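Local coordinates for NLP/P60 (Enterococcus faecium, PDB 6B8C), which generates muropeptides as a secreted peptidoglycan hydrolase, its NlpC/P60 domain probably acting as a cysteine endopeptidase on the peptide part of the cell wall, at residues 30-35 / 62-67; 90-96 / 107-112; 111-116 / 128-134. One frame throughout, in Å; residues are numbered along the deposited sequence.

Interaction 1. Residues 30-35 / 62-67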
# COMPACT_ATOMS: atom_id res chain seq x y z
N ALA A 30 6.08 -11.81 4.06
CA ALA A 30 7.31 -11.16 3.62
C ALA A 30 7.05 -9.72 3.20
O ALA A 30 7.85 -8.82 3.49
CB ALA A 30 7.95 -11.95 2.49
N ILE A 31 5.93 -9.48 2.51
CA ILE A 31 5.55 -8.11 2.16
C ILE A 31 5.38 -7.27 3.42
O ILE A 31 5.85 -6.13 3.49
CB ILE A 31 4.26 -8.12 1.30
CG1 ILE A 31 4.49 -8.87 -0.01
CG2 ILE A 31 3.79 -6.69 1.04
CD1 ILE A 31 5.28 -8.09 -1.04
N VAL A 32 4.71 -7.83 4.43
CA VAL A 32 4.50 -7.10 5.68
C VAL A 32 5.83 -6.81 6.37
O VAL A 32 6.07 -5.70 6.87
CB VAL A 32 3.55 -7.89 6.60
CG1 VAL A 32 3.46 -7.24 7.97
CG2 VAL A 32 2.18 -7.99 5.96
N ALA A 33 6.72 -7.80 6.40
CA ALA A 33 8.01 -7.62 7.06
C ALA A 33 8.85 -6.57 6.36
O ALA A 33 9.55 -5.79 7.01
CB ALA A 33 8.75 -8.95 7.13
N GLU A 34 8.78 -6.52 5.02
CA GLU A 34 9.51 -5.49 4.29
C GLU A 34 8.89 -4.11 4.52
O GLU A 34 9.61 -3.12 4.65
CB GLU A 34 9.54 -5.82 2.80
CG GLU A 34 10.27 -4.81 1.93
CD GLU A 34 11.79 -4.88 2.08
OE1 GLU A 34 12.47 -3.88 1.75
OE2 GLU A 34 12.30 -5.93 2.51
N ALA A 35 7.55 -4.04 4.56
CA ALA A 35 6.90 -2.75 4.76
C ALA A 35 7.22 -2.18 6.13
O ALA A 35 7.35 -0.95 6.29
CB ALA A 35 5.39 -2.90 4.58
N VAL A 62 8.03 -1.57 -1.70
CA VAL A 62 7.91 -2.82 -0.96
C VAL A 62 7.82 -4.00 -1.93
O VAL A 62 8.55 -5.00 -1.80
CB VAL A 62 6.71 -2.78 -0.00
CG1 VAL A 62 6.49 -4.13 0.65
CG2 VAL A 62 6.93 -1.71 1.06
N TYR A 63 6.93 -3.90 -2.92
CA TYR A 63 6.77 -5.00 -3.86
C TYR A 63 8.01 -5.20 -4.72
O TYR A 63 8.33 -6.33 -5.09
CB TYR A 63 5.54 -4.79 -4.72
CG TYR A 63 4.32 -5.40 -4.08
CD1 TYR A 63 3.60 -4.71 -3.13
CD2 TYR A 63 3.94 -6.70 -4.38
CE1 TYR A 63 2.50 -5.27 -2.52
CE2 TYR A 63 2.84 -7.28 -3.78
CZ TYR A 63 2.12 -6.55 -2.85
OH TYR A 63 1.03 -7.11 -2.24
N LEU A 64 8.73 -4.12 -5.02
CA LEU A 64 9.97 -4.24 -5.78
C LEU A 64 11.03 -4.98 -4.98
O LEU A 64 11.75 -5.83 -5.52
CB LEU A 64 10.46 -2.86 -6.19
CG LEU A 64 11.31 -2.73 -7.45
CD1 LEU A 64 10.92 -3.80 -8.45
CD2 LEU A 64 11.10 -1.35 -8.04
N GLN A 65 11.13 -4.68 -3.68
CA GLN A 65 12.12 -5.34 -2.84
C GLN A 65 11.80 -6.82 -2.67
O GLN A 65 12.71 -7.66 -2.67
CB GLN A 65 12.20 -4.66 -1.48
CG GLN A 65 12.73 -3.24 -1.53
CD GLN A 65 14.04 -3.15 -2.29
OE1 GLN A 65 14.07 -2.67 -3.43
NE2 GLN A 65 15.12 -3.61 -1.68
N VAL A 66 10.52 -7.16 -2.52
CA VAL A 66 10.20 -8.55 -2.19
C VAL A 66 10.10 -9.41 -3.46
O VAL A 66 10.59 -10.54 -3.48
CB VAL A 66 8.90 -8.62 -1.36
CG1 VAL A 66 8.48 -10.07 -1.16
CG2 VAL A 66 9.10 -7.95 -0.03
N THR A 67 9.48 -8.89 -4.52
CA THR A 67 9.17 -9.69 -5.70
C THR A 67 9.99 -9.33 -6.93
O THR A 67 10.04 -10.12 -7.87
CB THR A 67 7.69 -9.55 -6.05
OG1 THR A 67 7.45 -8.26 -6.62
CG2 THR A 67 6.82 -9.72 -4.81
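Helices 28-36 and 55-67 of the papain-like NlpC/P60 fold pack against each other with Ile31 as a knob in a hole formed by Val62, Tyr63, Val66 and Thr67. The segment axes approach to 9.3 Å, with 124° between their N-to-C directions. The two branches of Ile31 have different main partners. Its chi1 of -62° turns CG2 anti to the backbone N, where CG2 meets Val62 CG1 at 3.7 Å. The longer branch carries CD1 to Val66 CB and over the middle of the Tyr63 ring, a CH-pi contact with CD1 3.8 Å from the centroid and 13° off the normal. Ala35 continues the apolar seam against Val62 CG2, and Ala30 CB touches Val66 CG1 at the partly exposed end. Strand 106-112 flanks the seam, Ile109 touching Ile31, Ala35 and Val62. On the Gln65 side, Glu34 CB lies 3.6 Å from Val66 CG2, and a bend at chi2 lays the carboxylate across the aliphatic part of Gln65, Glu34 OE1 coming to 3.3 Å from Gln65 CB. The carboxylate is bonded outside the pair, OE1 to the hydroxyl of Tyr38 and OE2 in a salt bridge to Lys37. At the C-terminal end of helix 55-67, Thr67 OG1 gives a 2.6 Å hydrogen bond to Tyr63 O from above the carbonyl plane, while Thr67 N reaches the same oxygen from the opposite face.

Interaction 2. Residues 90-96 / 107-112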
# COMPACT_ATOMS: atom_id res chain seq x y z
N ALA A 90 -9.41 -9.42 2.19
CA ALA A 90 -8.03 -8.98 2.05
C ALA A 90 -7.17 -9.67 3.10
O ALA A 90 -7.41 -9.52 4.30
CB ALA A 90 -7.93 -7.46 2.18
N LYS A 91 -6.17 -10.42 2.65
CA LYS A 91 -5.21 -11.05 3.53
C LYS A 91 -3.96 -10.17 3.64
O LYS A 91 -3.80 -9.18 2.93
CB LYS A 91 -4.86 -12.45 3.03
CG LYS A 91 -6.08 -13.34 2.80
CD LYS A 91 -5.73 -14.68 2.14
CE LYS A 91 -5.05 -15.63 3.11
NZ LYS A 91 -4.85 -16.99 2.53
N ALA A 92 -3.08 -10.54 4.57
CA ALA A 92 -1.86 -9.78 4.78
C ALA A 92 -1.03 -9.75 3.50
O ALA A 92 -0.72 -10.79 2.92
CB ALA A 92 -1.05 -10.40 5.92
N GLY A 93 -0.67 -8.54 3.07
CA GLY A 93 0.09 -8.34 1.86
C GLY A 93 -0.70 -7.77 0.70
O GLY A 93 -0.11 -7.15 -0.19
N ASP A 94 -2.02 -7.97 0.68
CA ASP A 94 -2.84 -7.44 -0.40
C ASP A 94 -2.81 -5.92 -0.41
O ASP A 94 -2.43 -5.27 0.57
CB ASP A 94 -4.28 -7.94 -0.29
CG ASP A 94 -4.41 -9.43 -0.53
OD1 ASP A 94 -5.28 -10.06 0.11
OD2 ASP A 94 -3.63 -9.97 -1.33
N LEU A 95 -3.22 -5.34 -1.53
CA LEU A 95 -3.26 -3.89 -1.67
C LEU A 95 -4.68 -3.40 -1.39
O LEU A 95 -5.65 -4.09 -1.70
CB LEU A 95 -2.81 -3.46 -3.07
CG LEU A 95 -1.32 -3.61 -3.38
CD1 LEU A 95 -1.03 -3.36 -4.85
CD2 LEU A 95 -0.50 -2.68 -2.51
N LEU A 96 -4.79 -2.23 -0.77
CA LEU A 96 -6.07 -1.61 -0.45
C LEU A 96 -6.15 -0.26 -1.13
O LEU A 96 -5.19 0.52 -1.07
CB LEU A 96 -6.24 -1.45 1.06
CG LEU A 96 -6.02 -2.70 1.92
CD1 LEU A 96 -6.02 -2.33 3.39
CD2 LEU A 96 -7.09 -3.74 1.63
N VAL A 107 -3.55 4.28 -1.64
CA VAL A 107 -3.28 2.85 -1.58
C VAL A 107 -2.51 2.56 -0.30
O VAL A 107 -1.79 3.41 0.23
CB VAL A 107 -2.48 2.38 -2.82
CG1 VAL A 107 -1.06 2.92 -2.79
CG2 VAL A 107 -2.48 0.86 -2.93
N ALA A 108 -2.70 1.34 0.21
CA ALA A 108 -1.97 0.88 1.38
C ALA A 108 -1.75 -0.63 1.26
O ALA A 108 -2.33 -1.28 0.39
CB ALA A 108 -2.70 1.22 2.68
N ILE A 109 -0.90 -1.17 2.13
CA ILE A 109 -0.65 -2.61 2.18
C ILE A 109 -1.46 -3.20 3.33
O ILE A 109 -1.34 -2.76 4.48
CB ILE A 109 0.85 -2.91 2.35
CG1 ILE A 109 1.61 -2.57 1.07
CG2 ILE A 109 1.05 -4.38 2.71
CD1 ILE A 109 3.11 -2.60 1.22
N ALA A 110 -2.28 -4.20 3.01
CA ALA A 110 -3.12 -4.83 4.02
C ALA A 110 -2.27 -5.61 5.02
O ALA A 110 -1.33 -6.32 4.64
CB ALA A 110 -4.14 -5.75 3.37
N LEU A 111 -2.61 -5.47 6.30
CA LEU A 111 -2.00 -6.26 7.35
C LEU A 111 -2.90 -7.39 7.85
O LEU A 111 -2.46 -8.19 8.68
CB LEU A 111 -1.63 -5.37 8.54
CG LEU A 111 -0.61 -4.26 8.27
CD1 LEU A 111 -0.36 -3.49 9.54
CD2 LEU A 111 0.68 -4.83 7.72
N GLY A 112 -4.14 -7.46 7.37
CA GLY A 112 -5.10 -8.40 7.91
C GLY A 112 -5.75 -7.86 9.16
O GLY A 112 -5.13 -7.10 9.91
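Leu96 and Ala108 form an antiparallel hydrogen-bonded pair, Leu96 N to Ala108 O and Ala108 N to Leu96 O both 2.9 Å, and the neighbouring Leu95 and Ile109 form a non-hydrogen-bonded pair. Further on the ladder becomes irregular: Ala110 N donates to Asp94 O at 2.7 Å, but Ala110 O accepts from the N of Gly93, which precedes Asp94, through a nearly straight bond (176°). Two consecutive residues thus face one, with Gly93 at positive phi as the third residue of a type II turn from Lys91 to Asp94, a geometry that fits a G1 beta bulge. Asp94 braces this turn with its side chain, OD1 accepting Lys91 N at 2.7 Å on the anti side of the carboxylate and out of its plane; OD2 has a weak bond to Met142 N. The hairpin of strands 95-98 and 106-112 lies in the middle of the six-stranded antiparallel sheet of the NlpC/P60 fold. On one face, Leu95 CD2 reaches Val107 CG2 and Ile109 CG1, and this side is covered by helices: Leu95 touches Thr59 and Tyr63, and Ile109 lies under both helices 28-36 and 55-67. The other face carries Leu96 and Ala108, against which Tyr116 of strand 115-118 packs. Ala110 CB is closely surrounded, 3.3 Å from Asp94 O and 3.5 Å from Lys91 O, with Leu96 CG bearing on it at 3.9 Å and Ala90 CB beyond. Toward the connection between the two strands, chi1 of 70° sets Val107 CG2 anti to its N, where it comes to 3.3 Å from Leu96 O.

Interaction 3. Residues 111-116 / 128-134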
# COMPACT_ATOMS: atom_id res chain seq x y z
N LEU A 111 -2.61 -5.47 6.30
CA LEU A 111 -2.00 -6.26 7.35
C LEU A 111 -2.90 -7.39 7.85
O LEU A 111 -2.46 -8.19 8.68
CB LEU A 111 -1.63 -5.37 8.54
CG LEU A 111 -0.61 -4.26 8.27
CD1 LEU A 111 -0.36 -3.49 9.54
CD2 LEU A 111 0.68 -4.83 7.72
N GLY A 112 -4.14 -7.46 7.37
CA GLY A 112 -5.10 -8.40 7.91
C GLY A 112 -5.75 -7.86 9.16
O GLY A 112 -5.13 -7.10 9.91
N GLY A 113 -7.01 -8.21 9.38
CA GLY A 113 -7.71 -7.75 10.57
C GLY A 113 -8.01 -6.27 10.58
O GLY A 113 -7.90 -5.63 11.64
N GLY A 114 -8.38 -5.70 9.44
CA GLY A 114 -8.75 -4.30 9.38
C GLY A 114 -7.61 -3.32 9.55
O GLY A 114 -7.86 -2.14 9.80
N GLN A 115 -6.37 -3.78 9.41
CA GLN A 115 -5.19 -2.95 9.61
C GLN A 115 -4.41 -2.84 8.32
O GLN A 115 -4.41 -3.76 7.49
CB GLN A 115 -4.30 -3.52 10.72
CG GLN A 115 -5.00 -3.67 12.05
CD GLN A 115 -4.34 -4.69 12.94
OE1 GLN A 115 -4.99 -5.61 13.43
NE2 GLN A 115 -3.04 -4.53 13.16
N TYR A 116 -3.72 -1.72 8.15
CA TYR A 116 -2.87 -1.52 6.99
C TYR A 116 -1.69 -0.65 7.39
O TYR A 116 -1.62 -0.14 8.51
CB TYR A 116 -3.64 -0.90 5.82
CG TYR A 116 -4.52 0.27 6.19
CD1 TYR A 116 -3.98 1.55 6.34
CD2 TYR A 116 -5.88 0.11 6.38
CE1 TYR A 116 -4.78 2.62 6.67
CE2 TYR A 116 -6.69 1.17 6.71
CZ TYR A 116 -6.14 2.43 6.85
OH TYR A 116 -6.94 3.49 7.19
N VAL A 128 1.13 2.82 10.70
CA VAL A 128 0.04 1.87 10.68
C VAL A 128 -1.29 2.63 10.75
O VAL A 128 -1.36 3.78 11.20
CB VAL A 128 0.17 0.85 11.84
CG1 VAL A 128 -0.44 1.41 13.12
CG2 VAL A 128 -0.44 -0.48 11.47
N GLY A 129 -2.35 1.97 10.30
CA GLY A 129 -3.67 2.56 10.31
C GLY A 129 -4.72 1.47 10.37
O GLY A 129 -4.45 0.30 10.10
N SER A 130 -5.93 1.88 10.74
CA SER A 130 -7.05 0.97 10.88
C SER A 130 -8.17 1.38 9.93
O SER A 130 -8.31 2.56 9.59
CB SER A 130 -7.57 0.95 12.32
OG SER A 130 -8.73 0.14 12.45
N VAL A 131 -8.95 0.39 9.48
CA VAL A 131 -10.11 0.71 8.66
C VAL A 131 -11.20 1.36 9.50
O VAL A 131 -12.13 1.96 8.95
CB VAL A 131 -10.66 -0.54 7.95
CG1 VAL A 131 -9.57 -1.19 7.11
CG2 VAL A 131 -11.25 -1.52 8.96
N GLN A 132 -11.11 1.25 10.83
CA GLN A 132 -12.00 2.00 11.70
C GLN A 132 -11.67 3.48 11.72
O GLN A 132 -12.47 4.28 12.22
CB GLN A 132 -11.96 1.43 13.12
CG GLN A 132 -12.51 0.01 13.23
CD GLN A 132 -13.98 -0.06 12.89
OE1 GLN A 132 -14.42 -0.97 12.17
NE2 GLN A 132 -14.76 0.88 13.41
N TRP A 133 -10.50 3.87 11.22
CA TRP A 133 -10.15 5.27 11.06
C TRP A 133 -10.55 5.78 9.67
O TRP A 133 -11.38 6.70 9.55
CB TRP A 133 -8.65 5.48 11.28
CG TRP A 133 -8.12 5.02 12.61
CD1 TRP A 133 -8.84 4.65 13.71
CD2 TRP A 133 -6.74 4.89 12.98
NE1 TRP A 133 -8.00 4.29 14.73
CE2 TRP A 133 -6.70 4.44 14.31
CE3 TRP A 133 -5.53 5.12 12.31
CZ2 TRP A 133 -5.51 4.21 14.99
CZ3 TRP A 133 -4.35 4.89 12.98
CH2 TRP A 133 -4.34 4.44 14.31
N PHE A 134 -9.99 5.19 8.62
CA PHE A 134 -10.29 5.56 7.24
C PHE A 134 -10.41 4.27 6.44
O PHE A 134 -9.43 3.53 6.30
CB PHE A 134 -9.21 6.48 6.66
CG PHE A 134 -9.14 7.83 7.32
CD1 PHE A 134 -10.07 8.81 7.01
CD2 PHE A 134 -8.17 8.11 8.26
CE1 PHE A 134 -10.03 10.05 7.63
CE2 PHE A 134 -8.12 9.35 8.88
CZ PHE A 134 -9.05 10.32 8.56
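Tyr116 and Gly129 form the tight part of this hairpin contact, while on the opposite face of the same strand pair Gln115 is exposed and Ser130 partly so. Strands 115-118 and 127-130, the latter at the edge of the NlpC/P60 sheet, pair antiparallel: Tyr116 N to Gly129 O and Gly129 N to Tyr116 O are both 2.9 Å, and Val131 N to Gly114 O extends the ladder at 2.8 Å. Tyr116 CG sits between its backbone N and carbonyl carbon (chi1 46°), which folds the ring back over the neighbouring strand. Gly129 lets the ring settle on the peptide because Tyr116 CE1 takes up the place where a CB would lie, and Gly129 O lies 3.8 Å above the ring centre of Tyr116. Val131 CG1 comes in at the ring edge, in its plane, 3.7 Å from Tyr116 CE2. Trp98 and His118 add edge-to-face ring contacts from the sheet. The looser side is simpler: Gln115 offers little more than its CB to Gly129 O, and Ser130 OG serves its own chain, accepting Gln132 N in an ST turn. At the other end of the strand pair Val128 CG2 meets Leu111 CD1 at 3.6 Å, a crossing at about a right angle. Beyond Ser130 the chain turns back, with Trp133 N bonded to Ser130 O. Tyr116 OH donates to Phe134 O at 2.6 Å, in the carbonyl plane and on a lone pair. The phenol therefore ties the turn after the edge strand to the sheet by a short, directed bond, which would limit how far ring and turn can shift.

How the interactions relate
From the N terminus, interaction 1 comes first, bringing helix 28-36 onto helix 55-67 and closing the long loop between residues 35 and 62. Interaction 2 follows in series and closes the short connection of the hairpin 95-98/106-112. Interaction 3 starts where that one ends, sharing Leu111 and Gly112, and closes the next hairpin, 115-118/127-130. None encloses or crosses another. The two hairpins belong to one sheet, joined by the pairing of 106-112 with 115-118, their contact centres about 9 Å apart. Strand 106-112 also joins the sheet to the helix pair, and Leu111 meets Val32, so that interaction 1 lies against the helix-facing side of interaction 2.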